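Local coordinates for CD180 antigen (Mus musculus, PDB 3T6Q), which may cooperate with MD-1 and TLR4 in the innate immune response of B cells to bacterial lipopolysaccharide, leading to NF-kappa-B activation, at residues L38-Q49 against L62-H73. Residues are numbered along the deposited sequence; the frame is centred on the assembly and turned at random. Where two conformers were deposited one is given.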
ATOM      1  N   LEU A  38     -26.829   2.020   7.535  1.00 29.04           N
ATOM      2  CA  LEU A  38     -26.210   0.828   8.098  1.00 24.32           C
ATOM      3  C   LEU A  38     -24.694   1.056   8.331  1.00 25.08           C
ATOM      4  O   LEU A  38     -23.930   1.267   7.382  1.00 23.77           O
ATOM      5  CB  LEU A  38     -26.429  -0.381   7.168  1.00 26.29           C
ATOM      6  CG  LEU A  38     -26.025  -1.718   7.845  1.00 25.13           C
ATOM      7  CD1 LEU A  38     -26.735  -1.909   9.176  1.00 29.21           C
ATOM      8  CD2 LEU A  38     -26.216  -2.928   6.945  1.00 26.93           C
ATOM      9  N   GLU A  39     -24.297   1.011   9.594  1.00 24.33           N
ATOM     10  CA  GLU A  39     -22.882   1.175  10.001  1.00 27.76           C
ATOM     11  C   GLU A  39     -22.416  -0.224  10.271  1.00 25.72           C
ATOM     12  O   GLU A  39     -22.758  -0.829  11.298  1.00 30.26           O
ATOM     13  CB  GLU A  39     -22.845   2.028  11.280  1.00 30.04           C
ATOM     14  CG  GLU A  39     -23.727   3.266  11.120  1.00 38.43           C
ATOM     15  CD  GLU A  39     -23.753   4.172  12.333  1.00 47.79           C
ATOM     16  OE1 GLU A  39     -23.248   3.779  13.399  1.00 53.61           O
ATOM     17  OE2 GLU A  39     -24.290   5.291  12.216  1.00 53.63           O
ATOM     18  N   PHE A  40     -21.662  -0.770   9.334  1.00 25.23           N
ATOM     19  CA  PHE A  40     -21.298  -2.169   9.415  1.00 25.52           C
ATOM     20  C   PHE A  40     -19.771  -2.365   9.552  1.00 24.62           C
ATOM     21  O   PHE A  40     -19.260  -3.443   9.238  1.00 25.45           O
ATOM     22  CB  PHE A  40     -21.845  -2.878   8.150  1.00 24.87           C
ATOM     23  CG  PHE A  40     -22.202  -4.344   8.361  1.00 27.28           C
ATOM     24  CD1 PHE A  40     -21.388  -5.357   7.868  1.00 25.23           C
ATOM     25  CD2 PHE A  40     -23.358  -4.693   9.035  1.00 30.02           C
ATOM     26  CE1 PHE A  40     -21.715  -6.706   8.068  1.00 30.84           C
ATOM     27  CE2 PHE A  40     -23.703  -6.030   9.240  1.00 33.09           C
ATOM     28  CZ  PHE A  40     -22.876  -7.041   8.752  1.00 30.33           C
ATOM     29  N   SER A  41     -19.055  -1.330   9.996  0.50 23.41           N
ATOM     30  CA  SER A  41     -17.589  -1.405  10.044  0.50 24.07           C
ATOM     31  C   SER A  41     -17.092  -2.487  10.985  0.50 24.03           C
ATOM     32  O   SER A  41     -17.753  -2.829  11.965  0.50 25.64           O
ATOM     33  CB  SER A  41     -16.957  -0.078  10.429  0.50 23.21           C
ATOM     34  OG  SER A  41     -17.429   0.373  11.681  0.50 24.79           O
ATOM     35  N   PHE A  42     -15.909  -2.997  10.670  1.00 24.75           N
ATOM     36  CA  PHE A  42     -15.185  -3.942  11.526  1.00 28.12           C
ATOM     37  C   PHE A  42     -15.908  -5.281  11.668  1.00 28.37           C
ATOM     38  O   PHE A  42     -15.870  -5.901  12.732  1.00 28.90           O
ATOM     39  CB  PHE A  42     -14.853  -3.344  12.899  1.00 25.09           C
ATOM     40  CG  PHE A  42     -13.939  -2.122  12.836  1.00 26.13           C
ATOM     41  CD1 PHE A  42     -14.459  -0.848  12.957  1.00 25.04           C
ATOM     42  CD2 PHE A  42     -12.558  -2.268  12.671  1.00 27.25           C
ATOM     43  CE1 PHE A  42     -13.637   0.278  12.915  1.00 28.64           C
ATOM     44  CE2 PHE A  42     -11.723  -1.147  12.649  1.00 25.82           C
ATOM     45  CZ  PHE A  42     -12.263   0.122  12.743  1.00 25.38           C
ATOM     46  N   ASN A  43     -16.556  -5.721  10.596  1.00 24.08           N
ATOM     47  CA  ASN A  43     -17.089  -7.075  10.570  1.00 25.74           C
ATOM     48  C   ASN A  43     -16.227  -7.912   9.646  1.00 25.49           C
ATOM     49  O   ASN A  43     -15.036  -7.567   9.429  1.00 23.78           O
ATOM     50  CB  ASN A  43     -18.588  -7.068  10.222  1.00 25.56           C
ATOM     51  CG  ASN A  43     -19.425  -6.517  11.355  1.00 26.67           C
ATOM     52  OD1 ASN A  43     -20.070  -5.451  11.233  1.00 31.29           O
ATOM     53  ND2 ASN A  43     -19.381  -7.191  12.494  1.00 23.15           N
ATOM     54  N   VAL A  44     -16.765  -9.017   9.136  1.00 25.37           N
ATOM     55  CA  VAL A  44     -15.928  -9.991   8.412  1.00 26.44           C
ATOM     56  C   VAL A  44     -16.637 -10.520   7.171  1.00 28.89           C
ATOM     57  O   VAL A  44     -17.402 -11.499   7.266  1.00 25.75           O
ATOM     58  CB  VAL A  44     -15.512 -11.192   9.295  1.00 30.11           C
ATOM     59  CG1 VAL A  44     -14.500 -12.051   8.544  1.00 29.07           C
ATOM     60  CG2 VAL A  44     -14.930 -10.724  10.633  1.00 33.87           C
ATOM     61  N   LEU A  45     -16.325  -9.920   6.017  1.00 23.78           N
ATOM     62  CA  LEU A  45     -16.996 -10.201   4.742  1.00 27.34           C
ATOM     63  C   LEU A  45     -16.009 -10.485   3.609  1.00 26.84           C
ATOM     64  O   LEU A  45     -15.804  -9.652   2.732  1.00 26.72           O
ATOM     65  CB  LEU A  45     -17.915  -9.018   4.367  1.00 23.95           C
ATOM     66  CG  LEU A  45     -18.973  -8.638   5.397  1.00 27.48           C
ATOM     67  CD1 LEU A  45     -19.541  -7.305   4.935  1.00 27.22           C
ATOM     68  CD2 LEU A  45     -20.101  -9.665   5.559  1.00 26.92           C
ATOM     69  N   PRO A  46     -15.390 -11.689   3.603  1.00 25.70           N
ATOM     70  CA  PRO A  46     -14.258 -11.912   2.704  1.00 24.50           C
ATOM     71  C   PRO A  46     -14.644 -11.693   1.243  1.00 27.05           C
ATOM     72  O   PRO A  46     -13.843 -11.164   0.463  1.00 23.53           O
ATOM     73  CB  PRO A  46     -13.876 -13.390   3.007  1.00 26.28           C
ATOM     74  CG  PRO A  46     -14.241 -13.545   4.429  1.00 29.82           C
ATOM     75  CD  PRO A  46     -15.539 -12.786   4.580  1.00 26.03           C
ATOM     76  N   THR A  47     -15.879 -12.040   0.869  1.00 24.09           N
ATOM     77  CA  THR A  47     -16.358 -11.681  -0.481  1.00 26.93           C
ATOM     78  C   THR A  47     -17.735 -11.073  -0.303  1.00 23.94           C
ATOM     79  O   THR A  47     -18.459 -11.470   0.590  1.00 25.08           O
ATOM     80  CB  THR A  47     -16.512 -12.907  -1.418  1.00 30.66           C
ATOM     81  OG1 THR A  47     -17.544 -13.743  -0.902  1.00 28.83           O
ATOM     82  CG2 THR A  47     -15.213 -13.740  -1.540  1.00 30.12           C
ATOM     83  N   ILE A  48     -18.065 -10.081  -1.120  1.00 23.03           N
ATOM     84  CA  ILE A  48     -19.425  -9.573  -1.171  1.00 22.25           C
ATOM     85  C   ILE A  48     -19.843  -9.757  -2.636  1.00 19.22           C
ATOM     86  O   ILE A  48     -18.996  -9.751  -3.585  1.00 24.42           O
ATOM     87  CB  ILE A  48     -19.563  -8.108  -0.631  1.00 21.12           C
ATOM     88  CG1 ILE A  48     -18.632  -7.132  -1.421  1.00 22.31           C
ATOM     89  CG2 ILE A  48     -19.211  -8.086   0.858  1.00 24.10           C
ATOM     90  CD1 ILE A  48     -18.743  -5.660  -0.959  1.00 21.77           C
ATOM     91  N   GLN A  49     -21.139  -9.954  -2.829  1.00 20.76           N
ATOM     92  CA  GLN A  49     -21.614 -10.408  -4.136  1.00 23.93           C
ATOM     93  C   GLN A  49     -23.134 -10.086  -4.205  1.00 24.02           C
ATOM     94  O   GLN A  49     -23.677  -9.497  -3.273  1.00 27.39           O
ATOM     95  CB  GLN A  49     -21.339 -11.926  -4.292  1.00 24.02           C
ATOM     96  CG  GLN A  49     -22.023 -12.824  -3.251  1.00 27.30           C
ATOM     97  CD  GLN A  49     -21.140 -13.140  -2.074  1.00 38.46           C
ATOM     98  OE1 GLN A  49     -19.910 -13.149  -2.184  1.00 46.33           O
ATOM     99  NE2 GLN A  49     -21.751 -13.400  -0.937  1.00 40.04           N
ATOM    100  N   LEU A  62     -24.133   3.286   3.547  1.00 21.77           N
ATOM    101  CA  LEU A  62     -23.624   1.963   3.913  1.00 20.08           C
ATOM    102  C   LEU A  62     -22.109   2.059   4.195  1.00 21.74           C
ATOM    103  O   LEU A  62     -21.342   2.400   3.325  1.00 19.94           O
ATOM    104  CB  LEU A  62     -23.883   0.980   2.745  1.00 21.30           C
ATOM    105  CG  LEU A  62     -23.324  -0.460   2.863  1.00 19.68           C
ATOM    106  CD1 LEU A  62     -23.888  -1.107   4.096  1.00 22.53           C
ATOM    107  CD2 LEU A  62     -23.619  -1.240   1.591  1.00 20.05           C
ATOM    108  N   ASP A  63     -21.705   1.743   5.411  1.00 21.06           N
ATOM    109  CA  ASP A  63     -20.295   1.807   5.784  1.00 19.70           C
ATOM    110  C   ASP A  63     -19.740   0.379   6.034  1.00 19.41           C
ATOM    111  O   ASP A  63     -20.102  -0.294   7.020  1.00 23.51           O
ATOM    112  CB  ASP A  63     -20.185   2.666   7.042  1.00 22.31           C
ATOM    113  CG  ASP A  63     -18.718   2.945   7.492  1.00 25.17           C
ATOM    114  OD1 ASP A  63     -17.745   2.450   6.876  1.00 25.43           O
ATOM    115  OD2 ASP A  63     -18.576   3.679   8.489  1.00 28.95           O
ATOM    116  N   LEU A  64     -18.849  -0.033   5.144  1.00 19.47           N
ATOM    117  CA  LEU A  64     -18.159  -1.323   5.188  1.00 20.50           C
ATOM    118  C   LEU A  64     -16.622  -1.148   5.526  1.00 21.22           C
ATOM    119  O   LEU A  64     -15.789  -1.961   5.137  1.00 18.38           O
ATOM    120  CB  LEU A  64     -18.348  -1.996   3.833  1.00 19.80           C
ATOM    121  CG  LEU A  64     -19.827  -2.279   3.450  1.00 18.03           C
ATOM    122  CD1 LEU A  64     -19.932  -2.600   1.968  1.00 19.88           C
ATOM    123  CD2 LEU A  64     -20.430  -3.366   4.305  1.00 23.20           C
ATOM    124  N   THR A  65     -16.292  -0.087   6.250  1.00 19.20           N
ATOM    125  CA  THR A  65     -14.910   0.190   6.690  1.00 20.43           C
ATOM    126  C   THR A  65     -14.282  -1.028   7.356  1.00 18.64           C
ATOM    127  O   THR A  65     -14.876  -1.615   8.263  1.00 22.16           O
ATOM    128  CB  THR A  65     -14.884   1.349   7.705  1.00 18.96           C
ATOM    129  OG1 THR A  65     -15.220   2.558   7.037  1.00 19.13           O
ATOM    130  CG2 THR A  65     -13.480   1.491   8.384  1.00 18.64           C
ATOM    131  N   ARG A  66     -13.109  -1.424   6.870  1.00 20.00           N
ATOM    132  CA  ARG A  66     -12.326  -2.490   7.477  1.00 22.13           C
ATOM    133  C   ARG A  66     -13.177  -3.760   7.797  1.00 24.56           C
ATOM    134  O   ARG A  66     -13.252  -4.215   8.962  1.00 23.86           O
ATOM    135  CB  ARG A  66     -11.515  -2.008   8.694  1.00 22.43           C
ATOM    136  CG  ARG A  66     -10.498  -3.078   9.163  1.00 26.41           C
ATOM    137  CD  ARG A  66      -9.336  -2.612  10.016  1.00 30.91           C
ATOM    138  NE  ARG A  66      -8.422  -1.786   9.237  1.00 37.70           N
ATOM    139  CZ  ARG A  66      -7.322  -2.215   8.634  1.00 30.43           C
ATOM    140  NH1 ARG A  66      -6.609  -1.363   7.953  1.00 29.32           N
ATOM    141  NH2 ARG A  66      -6.958  -3.490   8.684  1.00 37.98           N
ATOM    142  N   CYS A  67     -13.813  -4.298   6.758  1.00 22.24           N
ATOM    143  CA  CYS A  67     -14.625  -5.529   6.877  1.00 23.23           C
ATOM    144  C   CYS A  67     -13.915  -6.757   6.306  1.00 23.29           C
ATOM    145  O   CYS A  67     -14.553  -7.777   6.048  1.00 21.82           O
ATOM    146  CB  CYS A  67     -15.995  -5.351   6.176  1.00 21.06           C
ATOM    147  SG  CYS A  67     -17.107  -4.486   7.299  1.00 23.12           S
ATOM    148  N   GLN A  68     -12.613  -6.639   6.067  1.00 21.78           N
ATOM    149  CA  GLN A  68     -11.828  -7.754   5.504  1.00 26.18           C
ATOM    150  C   GLN A  68     -12.356  -8.231   4.137  1.00 27.07           C
ATOM    151  O   GLN A  68     -12.268  -9.419   3.785  1.00 23.17           O
ATOM    152  CB  GLN A  68     -11.724  -8.893   6.547  1.00 27.16           C
ATOM    153  CG  GLN A  68     -10.947  -8.474   7.784  1.00 35.10           C
ATOM    154  CD  GLN A  68     -10.947  -9.531   8.865  1.00 48.25           C
ATOM    155  OE1 GLN A  68     -11.355  -9.274   9.991  1.00 52.75           O
ATOM    156  NE2 GLN A  68     -10.490 -10.729   8.530  1.00 46.78           N
ATOM    157  N   ILE A  69     -12.868  -7.300   3.326  1.00 21.88           N
ATOM    158  CA  ILE A  69     -13.397  -7.639   2.015  1.00 20.53           C
ATOM    159  C   ILE A  69     -12.266  -7.724   0.998  1.00 23.66           C
ATOM    160  O   ILE A  69     -11.531  -6.757   0.828  1.00 21.47           O
ATOM    161  CB  ILE A  69     -14.412  -6.569   1.535  1.00 17.73           C
ATOM    162  CG1 ILE A  69     -15.573  -6.495   2.509  1.00 19.42           C
ATOM    163  CG2 ILE A  69     -14.875  -6.882   0.116  1.00 17.91           C
ATOM    164  CD1 ILE A  69     -16.337  -5.144   2.378  1.00 20.51           C
ATOM    165  N   TYR A  70     -12.098  -8.899   0.377  1.00 20.68           N
ATOM    166  CA  TYR A  70     -11.120  -9.112  -0.691  1.00 21.61           C
ATOM    167  C   TYR A  70     -11.750  -9.072  -2.067  1.00 19.34           C
ATOM    168  O   TYR A  70     -11.054  -8.789  -3.030  1.00 25.39           O
ATOM    169  CB  TYR A  70     -10.414 -10.471  -0.505  1.00 22.65           C
ATOM    170  CG  TYR A  70      -9.520 -10.497   0.731  1.00 24.81           C
ATOM    171  CD1 TYR A  70      -8.163 -10.193   0.629  1.00 23.41           C
ATOM    172  CD2 TYR A  70     -10.039 -10.802   1.998  1.00 27.08           C
ATOM    173  CE1 TYR A  70      -7.328 -10.227   1.753  1.00 27.50           C
ATOM    174  CE2 TYR A  70      -9.217 -10.792   3.142  1.00 29.73           C
ATOM    175  CZ  TYR A  70      -7.858 -10.513   3.005  1.00 28.28           C
ATOM    176  OH  TYR A  70      -7.004 -10.527   4.112  1.00 34.44           O
ATOM    177  N   TRP A  71     -13.049  -9.379  -2.184  1.00 21.35           N
ATOM    178  CA  TRP A  71     -13.683  -9.491  -3.496  1.00 21.13           C
ATOM    179  C   TRP A  71     -14.989  -8.742  -3.537  1.00 19.29           C
ATOM    180  O   TRP A  71     -15.808  -8.928  -2.673  1.00 22.87           O
ATOM    181  CB  TRP A  71     -13.969 -10.969  -3.852  1.00 23.38           C
ATOM    182  CG  TRP A  71     -12.696 -11.771  -3.942  1.00 26.48           C
ATOM    183  CD1 TRP A  71     -12.072 -12.511  -2.920  1.00 29.44           C
ATOM    184  CD2 TRP A  71     -11.783 -11.860  -5.094  1.00 26.75           C
ATOM    185  NE1 TRP A  71     -10.896 -13.081  -3.379  1.00 26.11           N
ATOM    186  CE2 TRP A  71     -10.657 -12.716  -4.666  1.00 27.87           C
ATOM    187  CE3 TRP A  71     -11.777 -11.342  -6.375  1.00 26.86           C
ATOM    188  CZ2 TRP A  71      -9.614 -13.030  -5.520  1.00 27.98           C
ATOM    189  CZ3 TRP A  71     -10.718 -11.675  -7.225  1.00 27.50           C
ATOM    190  CH2 TRP A  71      -9.664 -12.496  -6.805  1.00 30.31           C
ATOM    191  N   ILE A  72     -15.212  -7.975  -4.600  1.00 21.11           N
ATOM    192  CA  ILE A  72     -16.559  -7.371  -4.853  1.00 22.92           C
ATOM    193  C   ILE A  72     -17.039  -7.857  -6.226  1.00 25.12           C
ATOM    194  O   ILE A  72     -16.545  -7.378  -7.251  1.00 24.80           O
ATOM    195  CB  ILE A  72     -16.511  -5.818  -4.844  1.00 22.14           C
ATOM    196  CG1 ILE A  72     -15.763  -5.326  -3.594  1.00 23.04           C
ATOM    197  CG2 ILE A  72     -17.947  -5.235  -4.915  1.00 19.28           C
ATOM    198  CD1 ILE A  72     -15.763  -3.786  -3.439  1.00 23.51           C
ATOM    199  N   HIS A  73     -17.965  -8.820  -6.223  1.00 27.59           N
ATOM    200  CA  HIS A  73     -18.385  -9.523  -7.446  1.00 28.09           C
ATOM    201  C   HIS A  73     -19.526  -8.831  -8.159  1.00 28.36           C
ATOM    202  O   HIS A  73     -20.018  -7.795  -7.693  1.00 26.06           O
ATOM    203  CB  HIS A  73     -18.734 -10.998  -7.154  1.00 29.12           C
ATOM    204  CG  HIS A  73     -17.529 -11.858  -6.756  1.00 27.63           C
ATOM    205  ND1 HIS A  73     -16.302 -11.694  -7.292  1.00 27.84           N
ATOM    206  CD2 HIS A  73     -17.417 -12.901  -5.849  1.00 28.95           C
ATOM    207  CE1 HIS A  73     -15.444 -12.569  -6.726  1.00 27.05           C
ATOM    208  NE2 HIS A  73     -16.132 -13.318  -5.863  1.00 27.21           N
TER
HETATM  209  O   HOH W   1     -19.798   1.617  10.942  1.00 31.68           O
HETATM  210  O   HOH W   2     -12.855  -6.370  10.644  1.00 33.11           O
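The thiol of C67 sits where successive leucine-rich repeats usually carry an asparagine: its SG accepts a hydrogen bond from N43 N at 3.6 Å, the one cross-repeat bond made by a sulfur. C67 SG also lies close to F40 O, 3.1 Å away. Residues 38-49 and 62-73 belong to LRR 1 and LRR 2, stacked in parallel register as neighbouring coils of the Toll-like receptor solenoid. From L38 to L45 the backbones are stitched by D63 N to L38 O, F40 N to D63 O, F42 N to T65 O and L45 N to C67 O. N91 OD1 of the following repeat accepts hydrogen bonds from C67 N and I69 N.

Inside the coil, L38 packs alongside L62 and I48 alongside I72, while L64 CD2 reaches L45 CD1 and F40 CB, both at 4.1 Å. With chi1 at 57° and chi2 anti (179°), the I48 chain brings CD1 within 4.0 Å of I72 CG1.

On the surface bearing F42 and R66, the F42 ring packs on the aliphatic part of R66, CE2 3.8 Å from CD. There D63 forms an Asx turn with T65, and its OD2 makes a salt bridge to a basic side chain of another protein's chain; R66 NE is hydrogen-bonded to that chain's backbone.

Further along the coil, where the short strands 47-48 and 71-72 run parallel, P46 O accepts from both Y70 N and W71 N, and T47 CG2 rests against W71 CD1. T47 OG1 donates to a lone pair of Q49 OE1, 2.8 Å away in the amide plane.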